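Local coordinates for protein transcriptional activator, putative (Pyrococcus furiosus, PDB 1RTW) that is of unknown function but belongs to the all-helical TENA/THI-4/PQQC family and is tentatively regarded as a transcriptional activator, at residues Leu23-Glu28 with Ile204-Glu209; Glu37-Asn42 with Gln150-His155; Val106-Ser111 with Arg188-Glu193; Cys127-Tyr132 with Gly162-Arg167. One frame throughout, in Å; residues are numbered along the deposited sequence.

Interaction 1: Leu23-Glu28 with Ile204-Glu209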
# COMPACT_ATOMS: atom_id res chain seq x y z
N LEU B 23 -24.85 -0.79 -25.99
CA LEU B 23 -24.94 -2.19 -26.40
C LEU B 23 -25.97 -2.41 -27.50
O LEU B 23 -25.78 -3.27 -28.36
CB LEU B 23 -25.23 -3.08 -25.19
CG LEU B 23 -24.25 -2.97 -24.02
CD1 LEU B 23 -24.61 -3.96 -22.94
CD2 LEU B 23 -22.81 -3.20 -24.47
N ILE B 24 -27.06 -1.64 -27.47
CA ILE B 24 -28.10 -1.74 -28.49
C ILE B 24 -27.52 -1.32 -29.83
O ILE B 24 -27.79 -1.94 -30.86
CB ILE B 24 -29.29 -0.81 -28.19
CG1 ILE B 24 -29.99 -1.23 -26.90
CG2 ILE B 24 -30.27 -0.80 -29.36
CD1 ILE B 24 -31.06 -0.24 -26.45
N GLU B 25 -26.72 -0.26 -29.80
CA GLU B 25 -26.13 0.26 -31.02
C GLU B 25 -25.05 -0.66 -31.57
O GLU B 25 -24.89 -0.77 -32.78
CB GLU B 25 -25.61 1.67 -30.79
CG GLU B 25 -26.73 2.63 -30.41
CD GLU B 25 -26.29 4.07 -30.30
OE1 GLU B 25 -25.09 4.37 -30.45
OE2 GLU B 25 -27.18 4.92 -30.08
N MSE B 26 -24.32 -1.32 -30.68
CA MSE B 26 -23.29 -2.27 -31.09
C MSE B 26 -24.00 -3.44 -31.80
O MSE B 26 -23.57 -3.88 -32.86
CB MSE B 26 -22.53 -2.81 -29.88
CG MSE B 26 -21.53 -1.86 -29.25
SE MSE B 26 -19.87 -1.68 -30.23
CE MSE B 26 -19.59 -3.51 -30.69
N ALA B 27 -25.10 -3.88 -31.20
CA ALA B 27 -25.90 -5.00 -31.70
C ALA B 27 -26.63 -4.73 -33.02
O ALA B 27 -26.77 -5.63 -33.84
CB ALA B 27 -26.90 -5.46 -30.64
N GLU B 28 -27.09 -3.50 -33.20
CA GLU B 28 -27.80 -3.11 -34.41
C GLU B 28 -26.88 -2.41 -35.41
O GLU B 28 -27.31 -2.04 -36.50
CB GLU B 28 -28.97 -2.19 -34.06
CG GLU B 28 -30.02 -2.82 -33.15
CD GLU B 28 -31.18 -1.87 -32.81
OE1 GLU B 28 -31.22 -0.75 -33.35
OE2 GLU B 28 -32.05 -2.26 -32.00
N ILE B 204 -19.93 7.26 -21.06
CA ILE B 204 -18.73 7.97 -21.51
C ILE B 204 -18.65 8.12 -23.03
O ILE B 204 -18.23 9.16 -23.52
CB ILE B 204 -17.45 7.27 -20.99
CG1 ILE B 204 -17.34 7.45 -19.47
CG2 ILE B 204 -16.22 7.84 -21.67
CD1 ILE B 204 -16.21 6.65 -18.84
N ALA B 205 -19.08 7.10 -23.76
CA ALA B 205 -19.04 7.15 -25.22
C ALA B 205 -19.82 8.34 -25.79
O ALA B 205 -19.44 8.90 -26.83
CB ALA B 205 -19.58 5.86 -25.78
N TYR B 206 -20.89 8.75 -25.11
CA TYR B 206 -21.71 9.86 -25.57
C TYR B 206 -21.31 11.20 -24.98
O TYR B 206 -21.91 12.23 -25.29
CB TYR B 206 -23.19 9.54 -25.34
CG TYR B 206 -23.55 8.20 -25.94
CD1 TYR B 206 -23.71 8.05 -27.31
CD2 TYR B 206 -23.60 7.06 -25.14
CE1 TYR B 206 -23.89 6.79 -27.88
CE2 TYR B 206 -23.78 5.80 -25.69
CZ TYR B 206 -23.92 5.67 -27.06
OH TYR B 206 -24.05 4.41 -27.61
N GLY B 207 -20.28 11.17 -24.13
CA GLY B 207 -19.78 12.39 -23.51
C GLY B 207 -19.22 13.30 -24.59
O GLY B 207 -18.76 12.83 -25.64
N GLY B 208 -19.21 14.60 -24.32
CA GLY B 208 -18.74 15.54 -25.32
C GLY B 208 -19.91 15.76 -26.25
O GLY B 208 -19.80 15.60 -27.47
N GLU B 209 -21.07 16.04 -25.65
CA GLU B 209 -22.31 16.29 -26.37
C GLU B 209 -22.58 17.79 -26.46
O GLU B 209 -21.60 18.57 -26.48
CB GLU B 209 -23.48 15.58 -25.66
CG GLU B 209 -24.00 14.36 -26.39
CD GLU B 209 -25.49 14.14 -26.20
OE1 GLU B 209 -26.21 15.11 -25.86
OE2 GLU B 209 -25.95 13.00 -26.40
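Tyr206 and Glu25 reach toward each other from opposite directions, and a single weak hydrogen bond, Tyr206 OH to Glu25 OE1 at 3.0 Å, is the whole of their polar contact. OE1 sits at the rim of the phenol, in the plane of the ring, and also lies 3.7 Å from Tyr206 CE1. The carboxylate stands almost upright against that ring, the two planes 87° apart. Glu25 gets there by keeping CG anti to the carbonyl carbon (chi1 -61°) and running extended beyond it, which carries the acid well clear of the helix 21-28 backbone. The packed part of this contact lies behind the hydroxyl rather than in front of it. One face of the tyrosine ring has Ala205 CB 4.2 Å above its plane, set toward the rim, and Phe22 and Asn35 also touch this side chain, while Lys21 makes a cation-pi contact with it. In the all-helical fold of the TENA/THI-4/PQQC family, the pair joins the short helix 21-28 to the tail that follows helix 181-201; the centre of the contact lies about 17 Å from the centre of the chain. Beyond the bond the contact is loose: both partners are partly exposed, only 76 Å² is buried between the segments, and the tail passes through Gly207 into Gly208 and Glu209, which are exposed and poorly ordered.

Interaction 2: Glu37-Asn42 with Gln150-His155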
# COMPACT_ATOMS: atom_id res chain seq x y z
N GLU B 37 -14.97 5.32 -30.59
CA GLU B 37 -13.62 5.82 -30.33
C GLU B 37 -13.47 6.32 -28.90
O GLU B 37 -12.48 6.00 -28.23
CB GLU B 37 -13.25 6.93 -31.32
CG GLU B 37 -11.88 7.55 -31.04
CD GLU B 37 -11.35 8.42 -32.18
OE1 GLU B 37 -11.66 8.15 -33.37
OE2 GLU B 37 -10.58 9.36 -31.89
N LYS B 38 -14.45 7.07 -28.43
CA LYS B 38 -14.43 7.60 -27.07
C LYS B 38 -14.44 6.45 -26.06
O LYS B 38 -13.72 6.49 -25.07
CB LYS B 38 -15.61 8.55 -26.85
CG LYS B 38 -15.55 9.30 -25.53
CD LYS B 38 -16.43 10.54 -25.56
CE LYS B 38 -15.87 11.59 -26.52
NZ LYS B 38 -14.52 12.05 -26.07
N TRP B 39 -15.25 5.43 -26.32
CA TRP B 39 -15.30 4.28 -25.43
C TRP B 39 -13.96 3.57 -25.41
O TRP B 39 -13.49 3.16 -24.35
CB TRP B 39 -16.40 3.29 -25.83
CG TRP B 39 -16.28 1.98 -25.08
CD1 TRP B 39 -16.72 1.72 -23.81
CD2 TRP B 39 -15.59 0.80 -25.51
NE1 TRP B 39 -16.33 0.47 -23.42
CE2 TRP B 39 -15.63 -0.12 -24.44
CE3 TRP B 39 -14.92 0.44 -26.69
CZ2 TRP B 39 -15.03 -1.39 -24.52
CZ3 TRP B 39 -14.32 -0.82 -26.76
CH2 TRP B 39 -14.38 -1.72 -25.68
N LEU B 40 -13.35 3.42 -26.58
CA LEU B 40 -12.07 2.75 -26.74
C LEU B 40 -10.96 3.41 -25.93
O LEU B 40 -10.30 2.75 -25.13
CB LEU B 40 -11.69 2.72 -28.23
CG LEU B 40 -10.54 1.81 -28.64
CD1 LEU B 40 -11.03 0.38 -28.72
CD2 LEU B 40 -10.01 2.24 -29.98
N VAL B 41 -10.77 4.71 -26.13
CA VAL B 41 -9.74 5.47 -25.41
C VAL B 41 -9.90 5.35 -23.90
O VAL B 41 -8.93 5.16 -23.17
CB VAL B 41 -9.81 6.97 -25.80
CG1 VAL B 41 -8.89 7.80 -24.95
CG2 VAL B 41 -9.45 7.16 -27.29
N ASN B 42 -11.14 5.42 -23.43
CA ASN B 42 -11.40 5.33 -22.00
C ASN B 42 -11.34 3.93 -21.43
O ASN B 42 -10.88 3.73 -20.30
CB ASN B 42 -12.72 6.01 -21.66
CG ASN B 42 -12.63 7.51 -21.74
OD1 ASN B 42 -12.32 8.18 -20.75
ND2 ASN B 42 -12.88 8.05 -22.92
N GLN B 150 -16.15 -6.99 -33.90
CA GLN B 150 -16.37 -8.38 -33.53
C GLN B 150 -15.31 -8.92 -32.56
O GLN B 150 -15.62 -9.71 -31.67
CB GLN B 150 -16.42 -9.24 -34.79
CG GLN B 150 -16.95 -10.64 -34.56
CD GLN B 150 -18.37 -10.65 -34.07
OE1 GLN B 150 -19.21 -9.88 -34.55
NE2 GLN B 150 -18.66 -11.52 -33.11
N GLU B 151 -14.07 -8.45 -32.71
CA GLU B 151 -12.97 -8.89 -31.84
C GLU B 151 -13.33 -8.73 -30.37
O GLU B 151 -13.20 -9.67 -29.58
CB GLU B 151 -11.69 -8.09 -32.13
CG GLU B 151 -11.31 -8.01 -33.61
CD GLU B 151 -11.53 -6.61 -34.19
OE1 GLU B 151 -12.69 -6.13 -34.18
OE2 GLU B 151 -10.53 -6.01 -34.65
N PHE B 152 -13.81 -7.54 -30.01
CA PHE B 152 -14.21 -7.22 -28.63
C PHE B 152 -15.43 -8.01 -28.18
O PHE B 152 -15.47 -8.49 -27.04
CB PHE B 152 -14.50 -5.73 -28.48
CG PHE B 152 -13.33 -4.87 -28.78
CD1 PHE B 152 -12.48 -4.47 -27.76
CD2 PHE B 152 -13.04 -4.49 -30.08
CE1 PHE B 152 -11.36 -3.70 -28.03
CE2 PHE B 152 -11.93 -3.73 -30.37
CZ PHE B 152 -11.08 -3.34 -29.34
N ILE B 153 -16.41 -8.14 -29.06
CA ILE B 153 -17.62 -8.88 -28.75
C ILE B 153 -17.28 -10.33 -28.43
O ILE B 153 -17.78 -10.88 -27.45
CB ILE B 153 -18.61 -8.84 -29.92
CG1 ILE B 153 -18.92 -7.40 -30.30
CG2 ILE B 153 -19.91 -9.54 -29.54
CD1 ILE B 153 -19.74 -7.27 -31.54
N ASN B 154 -16.42 -10.92 -29.25
CA ASN B 154 -16.00 -12.31 -29.07
C ASN B 154 -15.17 -12.53 -27.82
O ASN B 154 -15.40 -13.48 -27.09
CB ASN B 154 -15.21 -12.81 -30.29
CG ASN B 154 -16.10 -13.07 -31.50
OD1 ASN B 154 -17.31 -13.34 -31.37
ND2 ASN B 154 -15.51 -13.00 -32.69
N HIS B 155 -14.18 -11.67 -27.58
CA HIS B 155 -13.33 -11.84 -26.41
C HIS B 155 -14.09 -11.87 -25.08
O HIS B 155 -13.93 -12.80 -24.30
CB HIS B 155 -12.22 -10.79 -26.36
CG HIS B 155 -11.39 -10.87 -25.11
ND1 HIS B 155 -11.47 -9.92 -24.11
CD2 HIS B 155 -10.57 -11.84 -24.64
CE1 HIS B 155 -10.74 -10.31 -23.08
NE2 HIS B 155 -10.18 -11.47 -23.37
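Trp39 turns the edge of its six-membered ring toward the face of Phe152, an offset edge-to-face (T-shaped) pair with planes 84° apart and centroids separated by 5.7 Å. The pair belongs to the buried interior of the helical TENA/THI-4/PQQC fold, where the long helix 33-60 meets the short helix 150-157. The backbones stay well apart, with the closest CA atoms, those of Leu40 and Phe152, at 10.4 Å, so side chains alone do the bridging. Trp39 and Phe152 run antiparallel, alongside each other rather than end on; Trp39 CH2, at the outer end of the indole, comes 3.9 Å from Phe152 CD1, which lies at the indole edge, near its plane. The tryptophan is put there by a first torsion that sets CG anti to the backbone N (chi1 169°). At the polar end of the indole, NE1 is hydrogen-bonded to Tyr132 of helix 118-142.

Leu40 crosses Phe152 at about a right angle and meets it obliquely through one methyl. Although its CB does not point straight at the other helix, the end of the side chain bends nearer. Phe83 of helix 66-89 touches Leu40 and makes a further edge-to-face pair with Phe152, so a third helix joins the cluster. Across the two segments themselves the contact is wholly apolar, and its shortest approach is that of Leu40 CD1 to Phe152 CZ, 3.8 Å.

Interaction 3: Val106-Ser111 with Arg188-Glu193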
# COMPACT_ATOMS: atom_id res chain seq x y z
N VAL B 106 -11.51 4.03 -11.78
CA VAL B 106 -10.16 3.51 -11.57
C VAL B 106 -9.66 3.78 -10.15
O VAL B 106 -9.23 2.86 -9.46
CB VAL B 106 -9.16 4.13 -12.59
CG1 VAL B 106 -7.70 3.95 -12.12
CG2 VAL B 106 -9.38 3.50 -13.95
N ASN B 107 -9.77 5.03 -9.71
CA ASN B 107 -9.31 5.42 -8.39
C ASN B 107 -10.03 4.72 -7.25
O ASN B 107 -9.44 4.42 -6.22
CB ASN B 107 -9.33 6.93 -8.24
CG ASN B 107 -8.33 7.61 -9.16
OD1 ASN B 107 -7.36 6.99 -9.61
ND2 ASN B 107 -8.55 8.88 -9.44
N TYR B 108 -11.31 4.41 -7.47
CA TYR B 108 -12.07 3.68 -6.46
C TYR B 108 -11.52 2.25 -6.35
O TYR B 108 -11.30 1.75 -5.24
CB TYR B 108 -13.56 3.66 -6.81
CG TYR B 108 -14.36 2.76 -5.89
CD1 TYR B 108 -14.60 3.11 -4.55
CD2 TYR B 108 -14.84 1.54 -6.34
CE1 TYR B 108 -15.29 2.27 -3.70
CE2 TYR B 108 -15.54 0.69 -5.49
CZ TYR B 108 -15.76 1.05 -4.17
OH TYR B 108 -16.41 0.18 -3.32
N LEU B 109 -11.26 1.62 -7.50
CA LEU B 109 -10.76 0.24 -7.49
C LEU B 109 -9.40 0.16 -6.83
O LEU B 109 -9.16 -0.75 -6.04
CB LEU B 109 -10.70 -0.36 -8.89
CG LEU B 109 -12.02 -0.79 -9.53
CD1 LEU B 109 -11.73 -1.47 -10.89
CD2 LEU B 109 -12.75 -1.77 -8.59
N LEU B 110 -8.52 1.09 -7.14
CA LEU B 110 -7.20 1.11 -6.52
C LEU B 110 -7.31 1.35 -4.99
O LEU B 110 -6.51 0.80 -4.22
CB LEU B 110 -6.31 2.15 -7.19
CG LEU B 110 -6.03 1.87 -8.67
CD1 LEU B 110 -5.13 2.97 -9.22
CD2 LEU B 110 -5.38 0.51 -8.82
N SER B 111 -8.29 2.14 -4.56
CA SER B 111 -8.47 2.39 -3.12
C SER B 111 -8.97 1.13 -2.43
O SER B 111 -8.53 0.81 -1.33
CB SER B 111 -9.44 3.54 -2.86
OG SER B 111 -8.82 4.76 -3.22
N ARG B 188 -20.52 -6.53 0.00
CA ARG B 188 -21.79 -6.28 -0.68
C ARG B 188 -21.84 -4.83 -1.15
O ARG B 188 -22.26 -4.55 -2.27
CB ARG B 188 -22.99 -6.57 0.24
CG ARG B 188 -23.16 -8.04 0.62
CD ARG B 188 -24.41 -8.26 1.47
NE ARG B 188 -24.35 -9.50 2.26
CZ ARG B 188 -24.69 -10.70 1.81
NH1 ARG B 188 -25.13 -10.85 0.57
NH2 ARG B 188 -24.56 -11.77 2.59
N GLU B 189 -21.38 -3.93 -0.28
CA GLU B 189 -21.35 -2.50 -0.60
C GLU B 189 -20.42 -2.20 -1.77
O GLU B 189 -20.75 -1.40 -2.64
CB GLU B 189 -20.92 -1.68 0.62
CG GLU B 189 -22.04 -1.39 1.62
CD GLU B 189 -23.22 -0.65 1.00
OE1 GLU B 189 -23.01 0.22 0.13
OE2 GLU B 189 -24.38 -0.95 1.37
N VAL B 190 -19.25 -2.83 -1.78
CA VAL B 190 -18.30 -2.63 -2.86
C VAL B 190 -18.89 -3.12 -4.18
O VAL B 190 -18.78 -2.44 -5.20
CB VAL B 190 -16.93 -3.28 -2.56
CG1 VAL B 190 -16.05 -3.27 -3.79
CG2 VAL B 190 -16.23 -2.51 -1.45
N PHE B 191 -19.57 -4.27 -4.14
CA PHE B 191 -20.19 -4.83 -5.35
C PHE B 191 -21.22 -3.85 -5.92
O PHE B 191 -21.31 -3.64 -7.13
CB PHE B 191 -20.86 -6.18 -5.05
CG PHE B 191 -21.36 -6.91 -6.28
CD1 PHE B 191 -22.61 -6.60 -6.84
CD2 PHE B 191 -20.56 -7.86 -6.91
CE1 PHE B 191 -23.05 -7.24 -8.00
CE2 PHE B 191 -20.99 -8.50 -8.08
CZ PHE B 191 -22.24 -8.19 -8.62
N LYS B 192 -22.00 -3.24 -5.02
CA LYS B 192 -23.02 -2.27 -5.40
C LYS B 192 -22.37 -1.06 -6.06
O LYS B 192 -22.79 -0.61 -7.13
CB LYS B 192 -23.80 -1.81 -4.17
CG LYS B 192 -24.76 -0.66 -4.41
CD LYS B 192 -25.56 -0.33 -3.16
CE LYS B 192 -26.43 -1.51 -2.74
NZ LYS B 192 -27.11 -1.27 -1.43
N GLU B 193 -21.31 -0.55 -5.43
CA GLU B 193 -20.61 0.62 -5.94
C GLU B 193 -19.95 0.32 -7.28
O GLU B 193 -20.03 1.14 -8.20
CB GLU B 193 -19.60 1.11 -4.89
CG GLU B 193 -19.06 2.52 -5.12
CD GLU B 193 -20.10 3.63 -4.98
OE1 GLU B 193 -19.76 4.79 -5.32
OE2 GLU B 193 -21.24 3.37 -4.52
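The outer end of Tyr108 lies against Val190 and Glu193, one helical turn of the partner segment. Its hydroxyl meets the valine closely, Tyr108 OH lying 3.3 Å from Val190 CG2, and no hydrogen bond spans the two segments. Over one face of the ring sits the aliphatic part of Glu193: CG is 4.0 Å from the Tyr108 ring centroid and 23° off the normal, a CH-pi contact displaced toward the rim. Tyr108 extends across the gap with CG anti to the backbone N (chi1 172°). Glu193 shares that first torsion but bends at the next (chi2 66°), and its carboxylate lies farther from the hydroxyl than CB and CG do. This packing joins helices 100-115 and 181-201 in the helical TENA/THI-4/PQQC fold, next to a subunit interface. There Glu193 OE1 forms a salt bridge with Lys103 of the second subunit, and Tyr108 packs on Asn107 of that subunit, so both partners in the CH-pi contact are also engaged across the interface. Val190 also touches Glu120 of helix 118-142. Further along helix 100-115, Ser111 OG donates to Asn107 O at 3.1 Å, an acceptor that Ser111 N approaches from the opposite face of the carbonyl.

Interaction 4: Cys127-Tyr132 with Gly162-Arg167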
# COMPACT_ATOMS: atom_id res chain seq x y z
N CYS B 127 -17.34 -8.65 -9.80
CA CYS B 127 -18.31 -7.72 -10.34
C CYS B 127 -17.90 -7.16 -11.70
O CYS B 127 -18.66 -7.24 -12.66
CB CYS B 127 -18.54 -6.59 -9.33
SG CYS B 127 -19.80 -5.41 -9.79
N GLU B 128 -16.70 -6.61 -11.78
CA GLU B 128 -16.16 -6.04 -13.03
C GLU B 128 -16.09 -7.04 -14.19
O GLU B 128 -16.36 -6.69 -15.34
CB GLU B 128 -14.76 -5.48 -12.76
CG GLU B 128 -13.80 -5.53 -13.97
CD GLU B 128 -12.36 -5.85 -13.60
OE1 GLU B 128 -12.08 -6.19 -12.44
OE2 GLU B 128 -11.48 -5.75 -14.46
N GLU B 129 -15.65 -8.26 -13.90
CA GLU B 129 -15.53 -9.27 -14.95
C GLU B 129 -16.88 -9.83 -15.34
O GLU B 129 -17.17 -9.98 -16.52
CB GLU B 129 -14.58 -10.41 -14.52
CG GLU B 129 -13.19 -9.95 -14.05
CD GLU B 129 -12.38 -9.25 -15.13
OE1 GLU B 129 -12.95 -8.45 -15.87
OE2 GLU B 129 -11.15 -9.47 -15.23
N LYS B 130 -17.70 -10.13 -14.34
CA LYS B 130 -19.02 -10.68 -14.55
C LYS B 130 -19.91 -9.68 -15.30
O LYS B 130 -20.70 -10.06 -16.17
CB LYS B 130 -19.64 -11.07 -13.20
CG LYS B 130 -21.06 -11.55 -13.26
CD LYS B 130 -21.20 -12.86 -13.99
CE LYS B 130 -22.63 -13.36 -13.92
NZ LYS B 130 -22.81 -14.56 -14.78
N ALA B 131 -19.75 -8.39 -14.99
CA ALA B 131 -20.52 -7.35 -15.65
C ALA B 131 -20.23 -7.33 -17.15
O ALA B 131 -21.15 -7.29 -17.97
CB ALA B 131 -20.20 -6.00 -15.06
N TYR B 132 -18.94 -7.38 -17.52
CA TYR B 132 -18.56 -7.34 -18.92
C TYR B 132 -18.93 -8.61 -19.67
O TYR B 132 -19.26 -8.57 -20.86
CB TYR B 132 -17.08 -7.02 -19.08
CG TYR B 132 -16.84 -5.65 -19.65
CD1 TYR B 132 -15.81 -5.42 -20.55
CD2 TYR B 132 -17.67 -4.58 -19.32
CE1 TYR B 132 -15.61 -4.15 -21.12
CE2 TYR B 132 -17.49 -3.31 -19.88
CZ TYR B 132 -16.46 -3.11 -20.78
OH TYR B 132 -16.27 -1.85 -21.33
N GLY B 162 -15.79 -16.72 -20.09
CA GLY B 162 -16.83 -17.20 -19.20
C GLY B 162 -16.30 -18.19 -18.18
O GLY B 162 -16.80 -18.29 -17.06
N GLU B 163 -15.27 -18.94 -18.58
CA GLU B 163 -14.66 -19.92 -17.69
C GLU B 163 -13.86 -19.18 -16.63
O GLU B 163 -13.82 -19.57 -15.47
CB GLU B 163 -13.78 -20.88 -18.49
CG GLU B 163 -14.58 -21.83 -19.38
CD GLU B 163 -13.73 -22.70 -20.28
OE1 GLU B 163 -12.72 -22.22 -20.83
OE2 GLU B 163 -14.08 -23.89 -20.44
N TYR B 164 -13.23 -18.09 -17.06
CA TYR B 164 -12.44 -17.24 -16.20
C TYR B 164 -13.38 -16.61 -15.16
O TYR B 164 -13.06 -16.55 -13.97
CB TYR B 164 -11.73 -16.18 -17.05
CG TYR B 164 -11.25 -14.96 -16.31
CD1 TYR B 164 -10.35 -15.07 -15.25
CD2 TYR B 164 -11.70 -13.68 -16.67
CE1 TYR B 164 -9.92 -13.95 -14.56
CE2 TYR B 164 -11.27 -12.55 -15.99
CZ TYR B 164 -10.38 -12.69 -14.94
OH TYR B 164 -9.94 -11.58 -14.26
N VAL B 165 -14.56 -16.18 -15.61
CA VAL B 165 -15.55 -15.58 -14.72
C VAL B 165 -16.05 -16.63 -13.73
O VAL B 165 -16.17 -16.36 -12.54
CB VAL B 165 -16.76 -15.01 -15.52
CG1 VAL B 165 -17.88 -14.62 -14.58
CG2 VAL B 165 -16.32 -13.80 -16.32
N LYS B 166 -16.32 -17.83 -14.24
CA LYS B 166 -16.80 -18.93 -13.41
C LYS B 166 -15.76 -19.29 -12.36
O LYS B 166 -16.10 -19.61 -11.21
CB LYS B 166 -17.11 -20.15 -14.29
CG LYS B 166 -17.77 -21.31 -13.55
CD LYS B 166 -19.19 -20.96 -13.08
CE LYS B 166 -20.13 -20.73 -14.26
NZ LYS B 166 -20.23 -21.93 -15.15
N ARG B 167 -14.49 -19.20 -12.75
CA ARG B 167 -13.38 -19.51 -11.86
C ARG B 167 -13.29 -18.49 -10.72
O ARG B 167 -13.02 -18.86 -9.58
CB ARG B 167 -12.07 -19.56 -12.65
CG ARG B 167 -10.91 -20.19 -11.90
CD ARG B 167 -9.64 -20.23 -12.75
NE ARG B 167 -8.52 -20.82 -12.01
CZ ARG B 167 -7.23 -20.74 -12.37
NH1 ARG B 167 -6.88 -20.10 -13.48
NH2 ARG B 167 -6.30 -21.31 -11.62
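A short hydrogen bond links Tyr164 to Glu129, with Tyr164 OH donating to Glu129 OE2 at 2.6 Å. The oxygen is met on its anti side, 15° out of the carboxylate plane, and lies in the plane of the phenol ring at its edge. The two flat groups are turned 79° apart. Glu129 bends at its second torsion, bringing the acid alongside the rim of the ring, where OE2 also approaches Tyr164 CE2.

The apolar contacts centre on Val165, whose two methyls divide the work. CG1 packs 3.8 Å from Lys130 CD, the lysine chain crossing the valine at about a right angle, while CG2 rests 3.9 Å from Glu129 O. The lysine's charged end lies beyond this packing, where NZ forms a salt bridge with Glu134.

Helices 127-132 and 162-167 run roughly antiparallel, their axes 145° apart and 9.6 Å at closest approach. Both belong to the helical core of the TENA/THI-4/PQQC fold, and Ile76 of helix 66-89 touches Glu129 and Tyr164. A phosphate ion, probably from the crystallisation liquor, is modelled so close to Glu129 and Glu128 that the details are doubtful; it may mark a polar pocket among the helices.

In the fold
From the N terminus, the first of the four contacts begins at helix 21-28: interaction 1 closes the longest loop, joining it to the tail after helix 181-201, and the other three all lie within this span. Helix 33-60 follows and is tied by interaction 2 to helix 150-157. Interaction 3 then links helix 100-115 to helix 181-201, and interaction 4, enclosed by it, joins helices 118-142 and 159-176. Interaction 2 crosses both 3 and 4 along the chain. Interactions 1 and 2 touch where Ile204 packs on Lys38, 2 and 4 through Trp39 and Tyr132, and 3 and 4 through Phe191 and Cys127; interactions 2 and 3 lie on opposite sides of the chain's centre.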